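Local structure of putative polyphosphate kinase 2 (Pseudomonas aeruginosa PAO1, 3CZP) at residues L265-K277 / L469-K481. The protein transfers phosphate from inorganic polyphosphate to AMP, making ADP in a magnesium-dependent reaction, and phosphorylates GMP less efficiently. Numbering follows the deposited sequence.
Sequences LDLGQYLDKDAYK and LVEANDKRFARVK
Asp474 OD2 accepts two backbone N-H groups that come from opposite faces of its carboxylate. One is Leu271 N, 3.0 Å from Asp474 OD2, in the loop ahead of helix 273-292. The other is Phe477 N; Asp474 is at the N-cap position of helix 475-496, and this is its capping bond. With CG anti to its backbone N (chi1 -179°), Asp474 sets one oxygen between the two donors, and a single side chain caps its own helix and holds the passing chain. Next to it, Gln269 CB lies over one face of the Phe477 ring in a CH-pi contact, 4.0 Å from the ring centroid. The Gln269 amide lies between Phe477 and Glu471, and its NE2 donates to Asp266 O, in the carbonyl plane on a lone pair, at 2.8 Å. Asp266 OD1 also closes an Asx turn with Gly268 N.

The contact lies in the second PPK2 domain, which has a P-loop NTPase-like parallel sheet. Segment 265-277 runs past edge strand 467-471 and the start of the last helix, 475-496. Helices 273-277 and 475-481 run nearly parallel, their axes 9.9 Å apart at an angle of 18°. Between them Arg476 CG sits over one face of the Tyr276 ring. Tyr276 CG is anti to the backbone N (chi1 168°), and the ring reaches across to Arg479, whose NH1 donates to Tyr276 OH at 3.0 Å. Farther out, Lys273 CG packs on one face of the Arg476 guanidinium. Leu271 CD1 meets Val480 CG2 at 3.6 Å.

At the strand end, a water accepts from Asp266 N and donates to Glu471 OE2. The other oxygen, Glu471 OE1, uses its syn lone pair in a salt bridge with Lys481 NZ at 2.7 Å. Leu265 CD1 packs on Leu469 CB at 4.1 Å.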
ATOM      1  N   LEU A 265     -31.546  -4.156  27.155  1.00 43.23           N
ATOM      2  CA  LEU A 265     -30.594  -3.242  27.815  1.00 42.41           C
ATOM      3  C   LEU A 265     -31.273  -2.252  28.732  1.00 41.74           C
ATOM      4  O   LEU A 265     -32.371  -1.769  28.444  1.00 41.30           O
ATOM      5  CB  LEU A 265     -29.796  -2.421  26.810  1.00 42.05           C
ATOM      6  CG  LEU A 265     -28.776  -3.217  26.022  1.00 39.47           C
ATOM      7  CD1 LEU A 265     -28.239  -2.336  24.914  1.00 38.92           C
ATOM      8  CD2 LEU A 265     -27.691  -3.659  26.980  1.00 38.02           C
ATOM      9  N   ASP A 266     -30.573  -1.925  29.804  1.00 40.72           N
ATOM     10  CA  ASP A 266     -31.018  -0.906  30.730  1.00 40.46           C
ATOM     11  C   ASP A 266     -30.273   0.384  30.383  1.00 39.53           C
ATOM     12  O   ASP A 266     -29.186   0.680  30.891  1.00 37.87           O
ATOM     13  CB  ASP A 266     -30.768  -1.361  32.156  1.00 40.15           C
ATOM     14  CG  ASP A 266     -31.191  -0.346  33.175  1.00 41.73           C
ATOM     15  OD1 ASP A 266     -31.632   0.762  32.770  1.00 43.17           O
ATOM     16  OD2 ASP A 266     -31.050  -0.649  34.383  1.00 38.92           O
ATOM     17  N   LEU A 267     -30.914   1.169  29.531  1.00 39.44           N
ATOM     18  CA  LEU A 267     -30.331   2.403  29.031  1.00 39.14           C
ATOM     19  C   LEU A 267     -30.529   3.560  30.006  1.00 39.24           C
ATOM     20  O   LEU A 267     -30.170   4.696  29.695  1.00 39.11           O
ATOM     21  CB  LEU A 267     -30.955   2.762  27.688  1.00 39.12           C
ATOM     22  CG  LEU A 267     -30.821   1.802  26.515  1.00 38.58           C
ATOM     23  CD1 LEU A 267     -31.445   2.442  25.308  1.00 38.40           C
ATOM     24  CD2 LEU A 267     -29.366   1.451  26.247  1.00 34.89           C
ATOM     25  N   GLY A 268     -31.115   3.262  31.173  1.00 39.84           N
ATOM     26  CA  GLY A 268     -31.272   4.215  32.278  1.00 39.85           C
ATOM     27  C   GLY A 268     -30.019   4.359  33.136  1.00 39.85           C
ATOM     28  O   GLY A 268     -30.001   5.166  34.039  1.00 39.39           O
ATOM     29  N   GLN A 269     -28.954   3.616  32.844  1.00 39.70           N
ATOM     30  CA  GLN A 269     -27.738   3.685  33.686  1.00 40.05           C
ATOM     31  C   GLN A 269     -26.862   4.918  33.436  1.00 39.72           C
ATOM     32  O   GLN A 269     -26.807   5.427  32.314  1.00 37.85           O
ATOM     33  CB  GLN A 269     -26.886   2.447  33.479  1.00 40.27           C
ATOM     34  CG  GLN A 269     -27.557   1.153  33.871  1.00 41.13           C
ATOM     35  CD  GLN A 269     -26.754  -0.014  33.396  1.00 41.24           C
ATOM     36  OE1 GLN A 269     -25.954  -0.568  34.143  1.00 43.69           O
ATOM     37  NE2 GLN A 269     -26.915  -0.362  32.129  1.00 44.08           N
ATOM     38  N   TYR A 270     -26.170   5.361  34.492  1.00 39.75           N
ATOM     39  CA  TYR A 270     -25.310   6.549  34.439  1.00 40.06           C
ATOM     40  C   TYR A 270     -24.232   6.630  35.544  1.00 39.98           C
ATOM     41  O   TYR A 270     -24.199   5.830  36.462  1.00 38.79           O
ATOM     42  CB  TYR A 270     -26.166   7.819  34.486  1.00 40.14           C
ATOM     43  CG  TYR A 270     -26.865   8.063  35.800  1.00 39.10           C
ATOM     44  CD1 TYR A 270     -26.335   8.946  36.740  1.00 38.58           C
ATOM     45  CD2 TYR A 270     -28.045   7.395  36.111  1.00 39.24           C
ATOM     46  CE1 TYR A 270     -26.972   9.175  37.951  1.00 40.22           C
ATOM     47  CE2 TYR A 270     -28.692   7.609  37.338  1.00 40.55           C
ATOM     48  CZ  TYR A 270     -28.153   8.512  38.240  1.00 39.58           C
ATOM     49  OH  TYR A 270     -28.773   8.727  39.432  1.00 40.01           O
ATOM     50  N   LEU A 271     -23.337   7.604  35.388  1.00 40.07           N
ATOM     51  CA  LEU A 271     -22.282   7.897  36.338  1.00 40.42           C
ATOM     52  C   LEU A 271     -22.352   9.369  36.736  1.00 40.98           C
ATOM     53  O   LEU A 271     -22.446  10.268  35.873  1.00 40.95           O
ATOM     54  CB  LEU A 271     -20.900   7.584  35.737  1.00 40.73           C
ATOM     55  CG  LEU A 271     -20.346   6.165  35.866  1.00 40.85           C
ATOM     56  CD1 LEU A 271     -18.936   6.036  35.217  1.00 38.78           C
ATOM     57  CD2 LEU A 271     -20.336   5.743  37.356  1.00 39.94           C
ATOM     58  N   ASP A 272     -22.331   9.604  38.047  1.00 40.93           N
ATOM     59  CA  ASP A 272     -22.184  10.940  38.611  1.00 41.36           C
ATOM     60  C   ASP A 272     -20.859  11.589  38.234  1.00 41.06           C
ATOM     61  O   ASP A 272     -19.853  10.891  38.048  1.00 41.08           O
ATOM     62  CB  ASP A 272     -22.280  10.888  40.147  1.00 41.78           C
ATOM     63  CG  ASP A 272     -23.684  10.728  40.615  1.00 44.20           C
ATOM     64  OD1 ASP A 272     -24.605  11.086  39.837  1.00 46.18           O
ATOM     65  OD2 ASP A 272     -23.871  10.279  41.773  1.00 49.20           O
ATOM     66  N   LYS A 273     -20.863  12.924  38.155  1.00 40.18           N
ATOM     67  CA  LYS A 273     -19.671  13.666  37.738  1.00 40.48           C
ATOM     68  C   LYS A 273     -18.452  13.222  38.522  1.00 39.82           C
ATOM     69  O   LYS A 273     -17.417  12.983  37.940  1.00 39.17           O
ATOM     70  CB  LYS A 273     -19.839  15.173  37.867  1.00 40.29           C
ATOM     71  CG  LYS A 273     -21.118  15.693  37.248  1.00 41.35           C
ATOM     72  CD  LYS A 273     -21.096  17.215  37.059  1.00 41.07           C
ATOM     73  CE  LYS A 273     -22.338  17.687  36.326  1.00 40.51           C
ATOM     74  NZ  LYS A 273     -22.167  19.101  35.939  1.00 43.24           N
ATOM     75  N   ASP A 274     -18.584  13.069  39.834  1.00 39.46           N
ATOM     76  CA  ASP A 274     -17.428  12.691  40.651  1.00 39.18           C
ATOM     77  C   ASP A 274     -16.988  11.201  40.449  1.00 38.92           C
ATOM     78  O   ASP A 274     -15.741  10.868  40.306  1.00 38.39           O
ATOM     79  CB  ASP A 274     -17.680  13.041  42.103  1.00 39.55           C
ATOM     80  CG  ASP A 274     -17.607  14.567  42.335  1.00 40.95           C
ATOM     81  OD1 ASP A 274     -16.472  15.116  42.540  1.00 41.59           O
ATOM     82  OD2 ASP A 274     -18.684  15.222  42.311  1.00 44.01           O
ATOM     83  N   ALA A 275     -17.982  10.297  40.396  1.00 37.74           N
ATOM     84  CA  ALA A 275     -17.699   8.886  40.170  1.00 37.60           C
ATOM     85  C   ALA A 275     -17.041   8.719  38.779  1.00 37.41           C
ATOM     86  O   ALA A 275     -16.138   7.941  38.634  1.00 36.05           O
ATOM     87  CB  ALA A 275     -18.965   8.038  40.277  1.00 36.98           C
ATOM     88  N   TYR A 276     -17.476   9.507  37.798  1.00 37.37           N
ATOM     89  CA  TYR A 276     -16.887   9.506  36.468  1.00 37.80           C
ATOM     90  C   TYR A 276     -15.444   9.942  36.483  1.00 37.97           C
ATOM     91  O   TYR A 276     -14.628   9.305  35.884  1.00 38.53           O
ATOM     92  CB  TYR A 276     -17.691  10.411  35.531  1.00 37.50           C
ATOM     93  CG  TYR A 276     -17.029  10.710  34.204  1.00 37.87           C
ATOM     94  CD1 TYR A 276     -16.936   9.737  33.189  1.00 38.79           C
ATOM     95  CD2 TYR A 276     -16.516  11.966  33.944  1.00 38.57           C
ATOM     96  CE1 TYR A 276     -16.335  10.035  31.963  1.00 37.65           C
ATOM     97  CE2 TYR A 276     -15.915  12.254  32.746  1.00 39.24           C
ATOM     98  CZ  TYR A 276     -15.822  11.282  31.761  1.00 37.30           C
ATOM     99  OH  TYR A 276     -15.245  11.627  30.574  1.00 37.75           O
ATOM    100  N   LYS A 277     -15.097  11.015  37.179  1.00 38.79           N
ATOM    101  CA  LYS A 277     -13.743  11.545  36.995  1.00 39.31           C
ATOM    102  C   LYS A 277     -12.700  10.629  37.626  1.00 39.04           C
ATOM    103  O   LYS A 277     -11.609  10.482  37.080  1.00 39.14           O
ATOM    104  CB  LYS A 277     -13.645  12.999  37.461  1.00 39.73           C
ATOM    105  CG  LYS A 277     -14.742  13.847  36.820  1.00 40.26           C
ATOM    106  CD  LYS A 277     -14.355  15.283  36.484  1.00 41.42           C
ATOM    107  CE  LYS A 277     -15.642  16.143  36.195  1.00 44.36           C
ATOM    108  NZ  LYS A 277     -16.600  15.460  35.213  1.00 45.56           N
ATOM    109  N   LEU A 469     -22.200  -4.543  24.292  1.00 31.55           N
ATOM    110  CA  LEU A 469     -23.221  -3.566  24.101  1.00 32.81           C
ATOM    111  C   LEU A 469     -23.024  -2.474  25.174  1.00 32.44           C
ATOM    112  O   LEU A 469     -23.087  -2.750  26.377  1.00 32.71           O
ATOM    113  CB  LEU A 469     -24.629  -4.231  24.163  1.00 32.32           C
ATOM    114  CG  LEU A 469     -24.840  -5.478  23.281  1.00 34.22           C
ATOM    115  CD1 LEU A 469     -26.129  -6.226  23.621  1.00 34.62           C
ATOM    116  CD2 LEU A 469     -24.743  -5.176  21.754  1.00 37.22           C
ATOM    117  N   VAL A 470     -22.777  -1.243  24.727  1.00 32.27           N
ATOM    118  CA  VAL A 470     -22.553  -0.130  25.634  1.00 32.51           C
ATOM    119  C   VAL A 470     -23.839   0.698  25.747  1.00 32.59           C
ATOM    120  O   VAL A 470     -24.357   1.173  24.764  1.00 33.53           O
ATOM    121  CB  VAL A 470     -21.353   0.728  25.168  1.00 33.24           C
ATOM    122  CG1 VAL A 470     -21.067   1.852  26.185  1.00 30.26           C
ATOM    123  CG2 VAL A 470     -20.102  -0.157  24.941  1.00 28.30           C
ATOM    124  N   GLU A 471     -24.381   0.795  26.942  1.00 33.07           N
ATOM    125  CA  GLU A 471     -25.572   1.631  27.230  1.00 32.26           C
ATOM    126  C   GLU A 471     -25.066   3.067  27.191  1.00 31.43           C
ATOM    127  O   GLU A 471     -24.323   3.492  28.078  1.00 29.84           O
ATOM    128  CB  GLU A 471     -26.146   1.313  28.612  1.00 32.56           C
ATOM    129  CG  GLU A 471     -26.678  -0.107  28.823  1.00 32.94           C
ATOM    130  CD  GLU A 471     -25.587  -1.146  29.120  1.00 31.82           C
ATOM    131  OE1 GLU A 471     -24.373  -0.849  29.044  1.00 30.61           O
ATOM    132  OE2 GLU A 471     -25.974  -2.279  29.409  1.00 30.06           O
ATOM    133  N   ALA A 472     -25.406   3.797  26.136  1.00 31.33           N
ATOM    134  CA  ALA A 472     -24.665   5.023  25.782  1.00 31.27           C
ATOM    135  C   ALA A 472     -25.441   6.322  25.926  1.00 31.54           C
ATOM    136  O   ALA A 472     -24.907   7.398  25.662  1.00 31.66           O
ATOM    137  CB  ALA A 472     -24.096   4.876  24.356  1.00 31.44           C
ATOM    138  N   ASN A 473     -26.672   6.254  26.437  1.00 31.73           N
ATOM    139  CA  ASN A 473     -27.455   7.455  26.702  1.00 30.87           C
ATOM    140  C   ASN A 473     -26.722   8.471  27.611  1.00 32.22           C
ATOM    141  O   ASN A 473     -26.954   9.665  27.490  1.00 32.16           O
ATOM    142  CB  ASN A 473     -28.803   7.115  27.376  1.00 30.97           C
ATOM    143  CG  ASN A 473     -29.896   6.716  26.393  1.00 28.86           C
ATOM    144  OD1 ASN A 473     -29.641   6.548  25.217  1.00 22.40           O
ATOM    145  ND2 ASN A 473     -31.150   6.547  26.906  1.00 26.15           N
ATOM    146  N   ASP A 474     -25.932   7.949  28.561  1.00 32.19           N
ATOM    147  CA  ASP A 474     -25.089   8.728  29.461  1.00 31.66           C
ATOM    148  C   ASP A 474     -23.664   8.548  29.003  1.00 31.17           C
ATOM    149  O   ASP A 474     -23.093   7.456  29.117  1.00 32.37           O
ATOM    150  CB  ASP A 474     -25.214   8.254  30.931  1.00 31.27           C
ATOM    151  CG  ASP A 474     -24.350   9.084  31.885  1.00 31.87           C
ATOM    152  OD1 ASP A 474     -24.519  10.310  31.914  1.00 32.51           O
ATOM    153  OD2 ASP A 474     -23.477   8.534  32.585  1.00 35.40           O
ATOM    154  N   LYS A 475     -23.101   9.605  28.438  1.00 31.25           N
ATOM    155  CA  LYS A 475     -21.719   9.602  27.938  1.00 31.74           C
ATOM    156  C   LYS A 475     -20.691   9.139  28.965  1.00 31.95           C
ATOM    157  O   LYS A 475     -19.710   8.464  28.617  1.00 32.44           O
ATOM    158  CB  LYS A 475     -21.326  10.991  27.396  1.00 31.75           C
ATOM    159  CG  LYS A 475     -21.726  11.234  25.923  1.00 32.27           C
ATOM    160  CD  LYS A 475     -22.155  12.736  25.673  1.00 33.08           C
ATOM    161  CE  LYS A 475     -22.435  13.005  24.201  1.00 33.62           C
ATOM    162  NZ  LYS A 475     -22.383  14.454  23.877  1.00 34.00           N
ATOM    163  N   ARG A 476     -20.904   9.505  30.225  1.00 32.28           N
ATOM    164  CA  ARG A 476     -19.927   9.243  31.262  1.00 32.64           C
ATOM    165  C   ARG A 476     -19.816   7.746  31.520  1.00 32.20           C
ATOM    166  O   ARG A 476     -18.709   7.190  31.606  1.00 31.53           O
ATOM    167  CB  ARG A 476     -20.318   9.985  32.531  1.00 33.40           C
ATOM    168  CG  ARG A 476     -20.292  11.487  32.404  1.00 34.25           C
ATOM    169  CD  ARG A 476     -20.593  12.128  33.730  1.00 36.19           C
ATOM    170  NE  ARG A 476     -20.210  13.530  33.717  1.00 38.42           N
ATOM    171  CZ  ARG A 476     -21.035  14.560  33.835  1.00 43.04           C
ATOM    172  NH1 ARG A 476     -22.343  14.398  34.037  1.00 45.91           N
ATOM    173  NH2 ARG A 476     -20.538  15.789  33.802  1.00 44.36           N
ATOM    174  N   PHE A 477     -20.978   7.099  31.621  1.00 32.25           N
ATOM    175  CA  PHE A 477     -21.086   5.645  31.865  1.00 32.14           C
ATOM    176  C   PHE A 477     -20.470   4.915  30.679  1.00 31.79           C
ATOM    177  O   PHE A 477     -19.590   4.049  30.839  1.00 32.02           O
ATOM    178  CB  PHE A 477     -22.581   5.270  32.066  1.00 32.04           C
ATOM    179  CG  PHE A 477     -22.839   3.788  32.202  1.00 32.48           C
ATOM    180  CD1 PHE A 477     -22.893   3.193  33.461  1.00 33.27           C
ATOM    181  CD2 PHE A 477     -23.020   2.987  31.081  1.00 31.95           C
ATOM    182  CE1 PHE A 477     -23.131   1.843  33.609  1.00 32.59           C
ATOM    183  CE2 PHE A 477     -23.245   1.601  31.215  1.00 32.37           C
ATOM    184  CZ  PHE A 477     -23.293   1.033  32.490  1.00 32.71           C
ATOM    185  N   ALA A 478     -20.909   5.311  29.483  1.00 31.62           N
ATOM    186  CA  ALA A 478     -20.394   4.773  28.212  1.00 31.27           C
ATOM    187  C   ALA A 478     -18.857   4.837  28.124  1.00 31.59           C
ATOM    188  O   ALA A 478     -18.184   3.825  27.831  1.00 31.70           O
ATOM    189  CB  ALA A 478     -21.042   5.505  27.016  1.00 29.90           C
ATOM    190  N   ARG A 479     -18.283   6.012  28.387  1.00 31.94           N
ATOM    191  CA  ARG A 479     -16.825   6.146  28.307  1.00 32.25           C
ATOM    192  C   ARG A 479     -16.046   5.192  29.217  1.00 31.82           C
ATOM    193  O   ARG A 479     -15.063   4.559  28.792  1.00 31.43           O
ATOM    194  CB  ARG A 479     -16.380   7.581  28.548  1.00 32.57           C
ATOM    195  CG  ARG A 479     -16.765   8.570  27.431  1.00 34.13           C
ATOM    196  CD  ARG A 479     -16.741   9.978  27.990  1.00 34.73           C
ATOM    197  NE  ARG A 479     -17.200  10.948  26.994  1.00 38.78           N
ATOM    198  CZ  ARG A 479     -17.405  12.244  27.262  1.00 38.44           C
ATOM    199  NH1 ARG A 479     -17.154  12.724  28.473  1.00 39.70           N
ATOM    200  NH2 ARG A 479     -17.835  13.073  26.314  1.00 35.88           N
ATOM    201  N   VAL A 480     -16.470   5.098  30.469  1.00 31.20           N
ATOM    202  CA  VAL A 480     -15.776   4.266  31.452  1.00 31.08           C
ATOM    203  C   VAL A 480     -15.926   2.796  31.104  1.00 30.92           C
ATOM    204  O   VAL A 480     -14.986   2.040  31.184  1.00 30.91           O
ATOM    205  CB  VAL A 480     -16.279   4.577  32.903  1.00 31.78           C
ATOM    206  CG1 VAL A 480     -15.644   3.628  33.888  1.00 30.02           C
ATOM    207  CG2 VAL A 480     -15.983   6.072  33.229  1.00 28.76           C
ATOM    208  N   LYS A 481     -17.111   2.394  30.680  1.00 31.42           N
ATOM    209  CA  LYS A 481     -17.353   1.018  30.248  1.00 30.99           C
ATOM    210  C   LYS A 481     -16.450   0.593  29.050  1.00 30.72           C
ATOM    211  O   LYS A 481     -15.883  -0.504  29.036  1.00 29.48           O
ATOM    212  CB  LYS A 481     -18.837   0.846  29.926  1.00 31.39           C
ATOM    213  CG  LYS A 481     -19.200  -0.503  29.409  1.00 31.23           C
ATOM    214  CD  LYS A 481     -20.682  -0.746  29.407  1.00 31.76           C
ATOM    215  CE  LYS A 481     -21.011  -2.239  29.121  1.00 34.10           C
ATOM    216  NZ  LYS A 481     -22.379  -2.626  29.576  1.00 32.72           N
TER
HETATM  217  O   HOH W   1     -28.260  -3.435  30.393  1.00 41.25           O